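Local coordinates for arabinogalactan endo-1,4-beta-galactosidase (Ignisphaera aggregans, PDB 7OSK), which probably cuts the beta-1,4-galactan backbone of arabinogalactans internally, this chain being the GH53 catalytic domain of a longer hydrolase, at residues Glu191-Phe196 and His232-Lys237; Tyr263-Gly268 and Glu292-Trp297; Asp272-Val277 and Tyr339-Asp344. All blocks are in the same frame, centred on the assembly; numbering follows the deposited sequence.

Contact 1 of 3, residues Glu191-Phe196 and His232-Lys237; sequences EINNGF and HLAGVK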
loop_
_atom_site.group_PDB
_atom_site.type_symbol
_atom_site.label_atom_id
_atom_site.label_comp_id
_atom_site.label_asym_id
_atom_site.label_seq_id
_atom_site.Cartn_x
_atom_site.Cartn_y
_atom_site.Cartn_z
ATOM N N GLU A 191 2.456 7.192 4.299
ATOM C CA GLU A 191 3.746 7.848 4.133
ATOM C C GLU A 191 3.787 9.149 4.933
ATOM O O GLU A 191 3.859 10.245 4.374
ATOM C CB GLU A 191 4.024 8.106 2.651
ATOM C CG GLU A 191 4.098 6.833 1.823
ATOM C CD GLU A 191 4.379 7.092 0.357
ATOM O OE1 GLU A 191 4.609 8.260 -0.014
ATOM O OE2 GLU A 191 4.374 6.121 -0.426
ATOM N N ILE A 192 3.744 9.005 6.253
ATOM C CA ILE A 192 3.621 10.137 7.164
ATOM C C ILE A 192 4.990 10.703 7.552
ATOM O O ILE A 192 5.209 11.091 8.697
ATOM C CB ILE A 192 2.844 9.732 8.438
ATOM C CG1 ILE A 192 3.423 8.444 9.031
ATOM C CG2 ILE A 192 1.377 9.518 8.113
ATOM C CD1 ILE A 192 3.254 8.333 10.528
ATOM N N ASN A 193 5.903 10.746 6.585
ATOM C CA ASN A 193 7.240 11.289 6.805
ATOM C C ASN A 193 7.188 12.699 7.384
ATOM O O ASN A 193 7.790 12.982 8.422
ATOM C CB ASN A 193 8.034 11.301 5.495
ATOM C CG ASN A 193 8.198 9.916 4.894
ATOM O OD1 ASN A 193 7.270 9.106 4.912
ATOM N ND2 ASN A 193 9.385 9.637 4.361
ATOM N N ASN A 194 6.454 13.574 6.705
ATOM C CA ASN A 194 6.299 14.958 7.131
ATOM C C ASN A 194 5.022 15.123 7.943
ATOM O O ASN A 194 4.445 16.210 8.008
ATOM C CB ASN A 194 6.289 15.882 5.915
ATOM C CG ASN A 194 7.558 15.769 5.096
ATOM O OD1 ASN A 194 8.640 15.557 5.638
ATOM N ND2 ASN A 194 7.431 15.900 3.781
ATOM N N GLY A 195 4.588 14.030 8.562
ATOM C CA GLY A 195 3.365 14.024 9.338
ATOM C C GLY A 195 2.141 13.858 8.460
ATOM O O GLY A 195 2.250 13.549 7.273
ATOM N N PHE A 196 0.971 14.066 9.056
ATOM C CA PHE A 196 -0.306 13.980 8.352
ATOM C C PHE A 196 -1.260 15.017 8.924
ATOM O O PHE A 196 -0.978 15.613 9.961
ATOM C CB PHE A 196 -0.923 12.570 8.443
ATOM C CG PHE A 196 -1.402 12.169 9.830
ATOM C CD1 PHE A 196 -0.747 12.594 10.980
ATOM C CD2 PHE A 196 -2.510 11.343 9.973
ATOM C CE1 PHE A 196 -1.193 12.210 12.238
ATOM C CE2 PHE A 196 -2.959 10.959 11.231
ATOM C CZ PHE A 196 -2.301 11.391 12.361
ATOM N N HIS A 232 3.949 3.991 8.402
ATOM C CA HIS A 232 4.409 3.931 7.019
ATOM C C HIS A 232 5.268 5.137 6.663
ATOM O O HIS A 232 4.874 6.281 6.891
ATOM C CB HIS A 232 3.203 3.840 6.077
ATOM C CG HIS A 232 3.565 3.647 4.640
ATOM N ND1 HIS A 232 2.660 3.840 3.614
ATOM C CD2 HIS A 232 4.722 3.272 4.045
ATOM C CE1 HIS A 232 3.245 3.598 2.461
ATOM N NE2 HIS A 232 4.501 3.251 2.692
ATOM N N LEU A 233 6.447 4.864 6.112
ATOM C CA LEU A 233 7.354 5.910 5.654
ATOM C C LEU A 233 7.772 5.662 4.212
ATOM O O LEU A 233 7.767 4.523 3.745
ATOM C CB LEU A 233 8.591 5.983 6.552
ATOM C CG LEU A 233 8.367 6.434 7.996
ATOM C CD1 LEU A 233 9.692 6.447 8.739
ATOM C CD2 LEU A 233 7.709 7.805 8.055
ATOM N N ALA A 234 8.134 6.735 3.516
ATOM C CA ALA A 234 8.552 6.654 2.120
ATOM C C ALA A 234 10.046 6.929 1.966
ATOM O O ALA A 234 10.611 7.788 2.649
ATOM C CB ALA A 234 7.748 7.626 1.277
ATOM N N GLY A 235 10.677 6.196 1.054
ATOM C CA GLY A 235 12.099 6.333 0.806
ATOM C C GLY A 235 12.905 5.313 1.582
ATOM O O GLY A 235 12.348 4.520 2.345
ATOM N N VAL A 236 14.219 5.329 1.376
ATOM C CA VAL A 236 15.121 4.437 2.092
ATOM C C VAL A 236 16.289 5.216 2.700
ATOM O O VAL A 236 17.357 4.661 2.955
ATOM C CB VAL A 236 15.654 3.310 1.169
ATOM C CG1 VAL A 236 14.596 2.231 0.976
ATOM C CG2 VAL A 236 16.095 3.879 -0.171
ATOM N N LYS A 237 16.076 6.509 2.933
ATOM C CA LYS A 237 17.060 7.328 3.630
ATOM C C LYS A 237 17.152 6.862 5.083
ATOM O O LYS A 237 16.341 7.253 5.924
ATOM C CB LYS A 237 16.690 8.815 3.557
ATOM C CG LYS A 237 17.741 9.701 2.901
ATOM C CD LYS A 237 17.899 11.014 3.658
ATOM C CE LYS A 237 18.827 11.979 2.936
ATOM N NZ LYS A 237 20.036 12.321 3.744
#
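Asn193 reads the backbone of Ala234 with both ends of its side-chain amide. OD1 accepts Ala234 N at 2.9 Å, the donor lying in the carbonyl plane on a lone pair. ND2 in turn donates to Ala234 O at 2.8 Å, and that oxygen sits close to the plane of the asparagine amide, so the pair of bonds fixes which way round the group is turned. The chi1 torsion of -60°, with CG opposite the carbonyl carbon, brings the amide over to the strand. A leucine here would probably leave Ala234 N and Ala234 O without these mates, with only the Ile192 N to His232 O hydrogen bond joining the two segments. That bond, one residue earlier in the loop, is 3.0 Å long and tilted 22° from the carbonyl plane. Glu191 and His232 run side by side: Glu191 CG lies over one face of the imidazole, 3.7 Å from its centroid, while the carboxylate stands nearly perpendicular to the ring. Ser261 OG bonds both Glu191 OE2 and His232 NE2; His232 ND1 has weak hydrogen bonds to Gln187 and Asn190. This is the C-terminal end of a (beta/alpha)8 barrel, and Glu191 lies just after the fourth strand, consistent with the acid/base position of clan GH-A enzymes. The loop lies against the end of the fifth strand, 228-234. Leu233 pairs through its backbone with strand 257-261 and packs on helix 238-250, while Ile192 rests on Phe209 and Leu213 of helix 206-223.

Contact 2 of 3, residues Tyr263-Gly268 and Glu292-Trp297; sequences YPYWHG and ETAYAW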
loop_
_atom_site.group_PDB
_atom_site.type_symbol
_atom_site.label_atom_id
_atom_site.label_comp_id
_atom_site.label_asym_id
_atom_site.label_seq_id
_atom_site.Cartn_x
_atom_site.Cartn_y
_atom_site.Cartn_z
ATOM N N TYR A 263 10.143 2.402 -4.248
ATOM C CA TYR A 263 10.155 2.403 -5.703
ATOM C C TYR A 263 11.592 2.667 -6.157
ATOM O O TYR A 263 12.093 3.780 -5.984
ATOM C CB TYR A 263 9.205 3.465 -6.260
ATOM C CG TYR A 263 7.758 3.254 -5.867
ATOM C CD1 TYR A 263 6.978 2.296 -6.503
ATOM C CD2 TYR A 263 7.171 4.013 -4.861
ATOM C CE1 TYR A 263 5.659 2.099 -6.149
ATOM C CE2 TYR A 263 5.852 3.824 -4.501
ATOM C CZ TYR A 263 5.101 2.868 -5.148
ATOM O OH TYR A 263 3.787 2.682 -4.787
ATOM N N PRO A 264 12.267 1.644 -6.718
ATOM C CA PRO A 264 13.695 1.765 -7.046
ATOM C C PRO A 264 14.031 2.971 -7.919
ATOM O O PRO A 264 15.097 3.567 -7.766
ATOM C CB PRO A 264 13.993 0.465 -7.803
ATOM C CG PRO A 264 12.946 -0.481 -7.379
ATOM C CD PRO A 264 11.724 0.340 -7.140
ATOM N N TYR A 265 13.121 3.321 -8.824
ATOM C CA TYR A 265 13.344 4.423 -9.758
ATOM C C TYR A 265 13.174 5.789 -9.091
ATOM O O TYR A 265 13.281 6.824 -9.750
ATOM C CB TYR A 265 12.395 4.304 -10.961
ATOM C CG TYR A 265 10.963 3.937 -10.615
ATOM C CD1 TYR A 265 10.060 4.898 -10.174
ATOM C CD2 TYR A 265 10.514 2.628 -10.738
ATOM C CE1 TYR A 265 8.750 4.563 -9.864
ATOM C CE2 TYR A 265 9.211 2.285 -10.432
ATOM C CZ TYR A 265 8.334 3.255 -9.998
ATOM O OH TYR A 265 7.039 2.910 -9.693
ATOM N N TRP A 266 12.918 5.784 -7.785
ATOM C CA TRP A 266 12.721 7.011 -7.020
ATOM C C TRP A 266 13.594 7.053 -5.777
ATOM O O TRP A 266 14.182 8.083 -5.456
ATOM C CB TRP A 266 11.257 7.150 -6.594
ATOM C CG TRP A 266 10.341 7.712 -7.631
ATOM C CD1 TRP A 266 10.686 8.433 -8.735
ATOM C CD2 TRP A 266 8.914 7.602 -7.653
ATOM N NE1 TRP A 266 9.562 8.778 -9.446
ATOM C CE2 TRP A 266 8.461 8.278 -8.802
ATOM C CE3 TRP A 266 7.974 6.995 -6.814
ATOM C CZ2 TRP A 266 7.111 8.366 -9.132
ATOM C CZ3 TRP A 266 6.635 7.081 -7.145
ATOM C CH2 TRP A 266 6.215 7.761 -8.295
ATOM N N HIS A 267 13.672 5.924 -5.082
ATOM C CA HIS A 267 14.180 5.899 -3.716
ATOM C C HIS A 267 15.590 5.329 -3.593
ATOM O O HIS A 267 16.275 5.587 -2.604
ATOM C CB HIS A 267 13.210 5.109 -2.838
ATOM C CG HIS A 267 11.857 5.743 -2.723
ATOM N ND1 HIS A 267 10.689 5.015 -2.729
ATOM C CD2 HIS A 267 11.491 7.041 -2.597
ATOM C CE1 HIS A 267 9.660 5.836 -2.615
ATOM N NE2 HIS A 267 10.119 7.071 -2.532
ATOM N N GLY A 268 16.027 4.562 -4.587
ATOM C CA GLY A 268 17.403 4.096 -4.626
ATOM C C GLY A 268 17.596 2.691 -5.163
ATOM O O GLY A 268 16.674 2.076 -5.700
ATOM N N GLU A 292 4.493 -0.388 -0.056
ATOM C CA GLU A 292 4.317 -0.066 -1.465
ATOM C C GLU A 292 5.601 -0.280 -2.249
ATOM O O GLU A 292 6.684 0.111 -1.817
ATOM C CB GLU A 292 3.842 1.380 -1.637
ATOM C CG GLU A 292 2.451 1.654 -1.081
ATOM C CD GLU A 292 1.966 3.067 -1.374
ATOM O OE1 GLU A 292 2.656 3.796 -2.123
ATOM O OE2 GLU A 292 0.894 3.448 -0.855
ATOM N N THR A 293 5.464 -0.906 -3.410
ATOM C CA THR A 293 6.572 -1.079 -4.334
ATOM C C THR A 293 6.015 -1.517 -5.680
ATOM O O THR A 293 4.947 -2.126 -5.746
ATOM C CB THR A 293 7.598 -2.111 -3.821
ATOM O OG1 THR A 293 8.709 -2.172 -4.722
ATOM C CG2 THR A 293 6.973 -3.493 -3.699
ATOM N N ALA A 294 6.728 -1.198 -6.754
ATOM C CA ALA A 294 6.285 -1.578 -8.087
ATOM C C ALA A 294 7.390 -1.394 -9.110
ATOM O O ALA A 294 8.382 -0.717 -8.851
ATOM C CB ALA A 294 5.063 -0.771 -8.490
ATOM N N TYR A 295 7.210 -2.007 -10.273
ATOM C CA TYR A 295 8.120 -1.809 -11.390
ATOM C C TYR A 295 7.384 -2.012 -12.704
ATOM O O TYR A 295 6.266 -2.529 -12.723
ATOM C CB TYR A 295 9.314 -2.758 -11.303
ATOM C CG TYR A 295 10.552 -2.192 -11.950
ATOM C CD1 TYR A 295 11.306 -1.218 -11.310
ATOM C CD2 TYR A 295 10.961 -2.617 -13.205
ATOM C CE1 TYR A 295 12.433 -0.690 -11.894
ATOM C CE2 TYR A 295 12.091 -2.093 -13.802
ATOM C CZ TYR A 295 12.824 -1.127 -13.140
ATOM O OH TYR A 295 13.953 -0.593 -13.718
ATOM N N ALA A 296 8.019 -1.601 -13.797
ATOM C CA ALA A 296 7.391 -1.649 -15.109
ATOM C C ALA A 296 7.633 -2.982 -15.808
ATOM O O ALA A 296 8.772 -3.434 -15.926
ATOM C CB ALA A 296 7.896 -0.507 -15.970
ATOM N N TRP A 297 6.550 -3.609 -16.263
ATOM C CA TRP A 297 6.642 -4.808 -17.090
ATOM C C TRP A 297 6.721 -4.421 -18.566
ATOM O O TRP A 297 6.964 -5.268 -19.428
ATOM C CB TRP A 297 5.449 -5.736 -16.841
ATOM C CG TRP A 297 4.105 -5.111 -17.128
ATOM C CD1 TRP A 297 3.359 -4.348 -16.280
ATOM C CD2 TRP A 297 3.354 -5.204 -18.346
ATOM N NE1 TRP A 297 2.194 -3.956 -16.894
ATOM C CE2 TRP A 297 2.167 -4.468 -18.163
ATOM C CE3 TRP A 297 3.572 -5.835 -19.573
ATOM C CZ2 TRP A 297 1.202 -4.345 -19.160
ATOM C CZ3 TRP A 297 2.614 -5.713 -20.562
ATOM C CH2 TRP A 297 1.443 -4.973 -20.348
#
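Tyr263 O accepts two backbone N-H groups, from Trp266 N and from His267 N, each at 2.8 Å, opening a short, weakly bonded helical turn, about 264-267. The imidazole of the same turn reaches back: Tyr263 N donates to His267 ND1 at 3.1 Å, almost straight at 172°. Across the contact, Tyr263 OH donates to Glu292 OE1 at 3.1 Å, meeting the oxygen from above the carboxylate plane, while Glu292 OE2 is held by a salt bridge to Arg92. Glu292 lies near the C-terminal end of the seventh strand of the TIM barrel, consistent with the place where clan GH-A glycosidases, to which family 53 belongs, carry one of their two catalytic carboxylates. Beyond it the chain runs on past the loop after strand 257-261. Ala294 CB lies at the edge of the Tyr263 ring, in its plane, with Ala294 CB to Tyr263 CE1 3.8 Å. The chi1 of Tyr265, 43°, swings its ring toward Ala294 O and Tyr295; the two tyrosine side chains slide past each other in opposite directions, Tyr295 CD1 meeting the edge of the Tyr265 ring 4.0 Å from Tyr265 CD2. Phe309 packs edge-to-face with both tyrosines, and Gln375 NE2 bonds Tyr265 OH.

Contact 3 of 3, residues Asp272-Val277 and Tyr339-Asp344; sequences DFRNLV and YEEGKD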
loop_
_atom_site.group_PDB
_atom_site.type_symbol
_atom_site.label_atom_id
_atom_site.label_comp_id
_atom_site.label_asym_id
_atom_site.label_seq_id
_atom_site.Cartn_x
_atom_site.Cartn_y
_atom_site.Cartn_z
ATOM N N ASP A 272 20.715 0.141 -1.435
ATOM C CA ASP A 272 20.199 1.202 -0.577
ATOM C C ASP A 272 19.050 0.674 0.277
ATOM O O ASP A 272 18.851 1.114 1.411
ATOM C CB ASP A 272 19.734 2.398 -1.410
ATOM C CG ASP A 272 20.864 3.045 -2.190
ATOM O OD1 ASP A 272 22.009 3.049 -1.691
ATOM O OD2 ASP A 272 20.608 3.551 -3.302
ATOM N N PHE A 273 18.297 -0.273 -0.275
ATOM C CA PHE A 273 17.211 -0.906 0.460
ATOM C C PHE A 273 17.767 -1.854 1.519
ATOM O O PHE A 273 17.247 -1.925 2.630
ATOM C CB PHE A 273 16.279 -1.659 -0.493
ATOM C CG PHE A 273 15.153 -2.376 0.200
ATOM C CD1 PHE A 273 14.055 -1.677 0.677
ATOM C CD2 PHE A 273 15.189 -3.751 0.374
ATOM C CE1 PHE A 273 13.019 -2.332 1.314
ATOM C CE2 PHE A 273 14.155 -4.412 1.010
ATOM C CZ PHE A 273 13.070 -3.702 1.480
ATOM N N ARG A 274 18.829 -2.572 1.170
ATOM C CA ARG A 274 19.475 -3.496 2.098
ATOM C C ARG A 274 20.009 -2.774 3.330
ATOM O O ARG A 274 19.894 -3.269 4.449
ATOM C CB ARG A 274 20.621 -4.236 1.410
ATOM C CG ARG A 274 20.246 -5.602 0.868
ATOM C CD ARG A 274 21.465 -6.340 0.339
ATOM N NE ARG A 274 21.239 -7.781 0.267
ATOM C CZ ARG A 274 20.675 -8.408 -0.760
ATOM N NH1 ARG A 274 20.265 -7.730 -1.826
ATOM N NH2 ARG A 274 20.516 -9.723 -0.720
ATOM N N ASN A 275 20.598 -1.605 3.114
ATOM C CA ASN A 275 21.185 -0.835 4.202
ATOM C C ASN A 275 20.126 -0.357 5.185
ATOM O O ASN A 275 20.373 -0.293 6.389
ATOM C CB ASN A 275 21.962 0.362 3.652
ATOM C CG ASN A 275 23.095 -0.050 2.733
ATOM O OD1 ASN A 275 23.754 -1.068 2.955
ATOM N ND2 ASN A 275 23.325 0.739 1.692
ATOM N N LEU A 276 18.948 -0.022 4.670
ATOM C CA LEU A 276 17.853 0.421 5.523
ATOM C C LEU A 276 17.364 -0.713 6.413
ATOM O O LEU A 276 17.168 -0.530 7.613
ATOM C CB LEU A 276 16.687 0.955 4.689
ATOM C CG LEU A 276 15.475 1.411 5.512
ATOM C CD1 LEU A 276 15.833 2.615 6.377
ATOM C CD2 LEU A 276 14.294 1.716 4.621
ATOM N N VAL A 277 17.160 -1.882 5.816
ATOM C CA VAL A 277 16.601 -3.018 6.535
ATOM C C VAL A 277 17.487 -3.407 7.716
ATOM O O VAL A 277 17.011 -3.493 8.847
ATOM C CB VAL A 277 16.410 -4.238 5.604
ATOM C CG1 VAL A 277 15.957 -5.463 6.398
ATOM C CG2 VAL A 277 15.399 -3.921 4.510
ATOM N N TYR A 339 14.184 -10.497 3.329
ATOM C CA TYR A 339 14.265 -11.631 4.244
ATOM C C TYR A 339 15.700 -11.925 4.666
ATOM O O TYR A 339 15.955 -12.262 5.822
ATOM C CB TYR A 339 13.648 -12.880 3.609
ATOM C CG TYR A 339 13.716 -14.099 4.503
ATOM C CD1 TYR A 339 13.206 -14.063 5.795
ATOM C CD2 TYR A 339 14.289 -15.284 4.057
ATOM C CE1 TYR A 339 13.268 -15.173 6.620
ATOM C CE2 TYR A 339 14.354 -16.400 4.876
ATOM C CZ TYR A 339 13.842 -16.338 6.156
ATOM O OH TYR A 339 13.903 -17.442 6.977
ATOM N N GLU A 340 16.632 -11.794 3.729
ATOM C CA GLU A 340 18.036 -12.094 3.996
ATOM C C GLU A 340 18.637 -11.129 5.015
ATOM O O GLU A 340 19.590 -11.469 5.717
ATOM C CB GLU A 340 18.841 -12.060 2.693
ATOM C CG GLU A 340 18.586 -13.261 1.793
ATOM C CD GLU A 340 19.182 -13.103 0.409
ATOM O OE1 GLU A 340 19.984 -12.167 0.211
ATOM O OE2 GLU A 340 18.845 -13.916 -0.479
ATOM N N GLU A 341 18.069 -9.929 5.091
ATOM C CA GLU A 341 18.528 -8.908 6.027
ATOM C C GLU A 341 17.559 -8.772 7.197
ATOM O O GLU A 341 17.975 -8.635 8.349
ATOM C CB GLU A 341 18.673 -7.560 5.321
ATOM C CG GLU A 341 19.404 -7.619 3.990
ATOM C CD GLU A 341 20.888 -7.888 4.136
ATOM O OE1 GLU A 341 21.352 -8.107 5.276
ATOM O OE2 GLU A 341 21.596 -7.866 3.105
ATOM N N GLY A 342 16.267 -8.801 6.889
ATOM C CA GLY A 342 15.235 -8.653 7.897
ATOM C C GLY A 342 15.203 -9.812 8.872
ATOM O O GLY A 342 14.741 -9.662 10.005
ATOM N N LYS A 343 15.696 -10.967 8.429
ATOM C CA LYS A 343 15.745 -12.167 9.260
ATOM C C LYS A 343 14.341 -12.520 9.771
ATOM O O LYS A 343 13.424 -12.732 8.976
ATOM C CB LYS A 343 16.723 -11.967 10.427
ATOM C CG LYS A 343 18.127 -11.527 10.015
ATOM C CD LYS A 343 19.086 -12.696 9.854
ATOM C CE LYS A 343 19.652 -12.768 8.446
ATOM N NZ LYS A 343 20.341 -11.508 8.045
ATOM N N ASP A 344 14.176 -12.576 11.092
ATOM C CA ASP A 344 12.895 -12.932 11.700
ATOM C C ASP A 344 11.970 -11.725 11.865
ATOM O O ASP A 344 10.821 -11.869 12.287
ATOM C CB ASP A 344 13.118 -13.603 13.063
ATOM C CG ASP A 344 14.172 -12.898 13.899
ATOM O OD1 ASP A 344 13.830 -11.921 14.599
ATOM O OD2 ASP A 344 15.347 -13.323 13.849
#
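Arg274 and Val277 on helix 270-283 meet Glu340, Glu341 and Gly342 at the end of helix 324-342, two neighbouring helices in the outer layer of the (beta/alpha)8 barrel, joined here by a salt-bridge network. The charged part centres on Arg274. Its chain, extended from CG to NE, presents the NE and NH2 edge of the guanidinium to two consecutive glutamates, both of which approach near its plane. Arg274 NH2 forms a salt bridge with Glu340 OE1 at 2.7 Å; the flat groups there are turned obliquely to each other. On the Glu341 branch the carboxylate stands perpendicular to the guanidinium, and the bond from Arg274 NE to Glu341 OE2, 2.9 Å long, is weak, with an angle of only 130° at the hydrogen. Glu341 folds back at chi2 (-71°), which turns its carboxylate toward the neighbouring helix, and Arg278 of that helix pairs with the other oxygen, OE1. Glu341 thus faces two arginines, whose charge would probably favour its ionised form. Glu340 is the more exposed of the two acids. The packing part is smaller; Val277 and Gly342 are buried. Val277, which also packs on Leu338, crosses Glu341 at about a right angle, and its CG1 comes to 3.6 Å from Glu341 CB. With chi1 at 174° that same methyl, opposite the backbone nitrogen, reaches Gly342, where Val277 CG1 lies 3.4 Å from Gly342 N.

How the contacts relate
Following the chain, contact 1 comes first: it closes the excursion from the end of strand 185-188 through helix 206-223 and back along strand 228-234. Contact 2 opens only afterwards and spans helix 270-283 and strand 287-293. Contact 3 starts inside that span and ends well beyond it, so contacts 2 and 3 cross; neither nests in the other. Contacts 1 and 2 join neighbouring loops at the C-terminal end of the barrel and meet where Glu191 OE2 comes 3.4 Å from Glu292 OE1, two acidic oxygens close together. Contact 3 works in the outer helical layer; Val236, in the loop of contact 1, packs on Phe273 and Leu276 there.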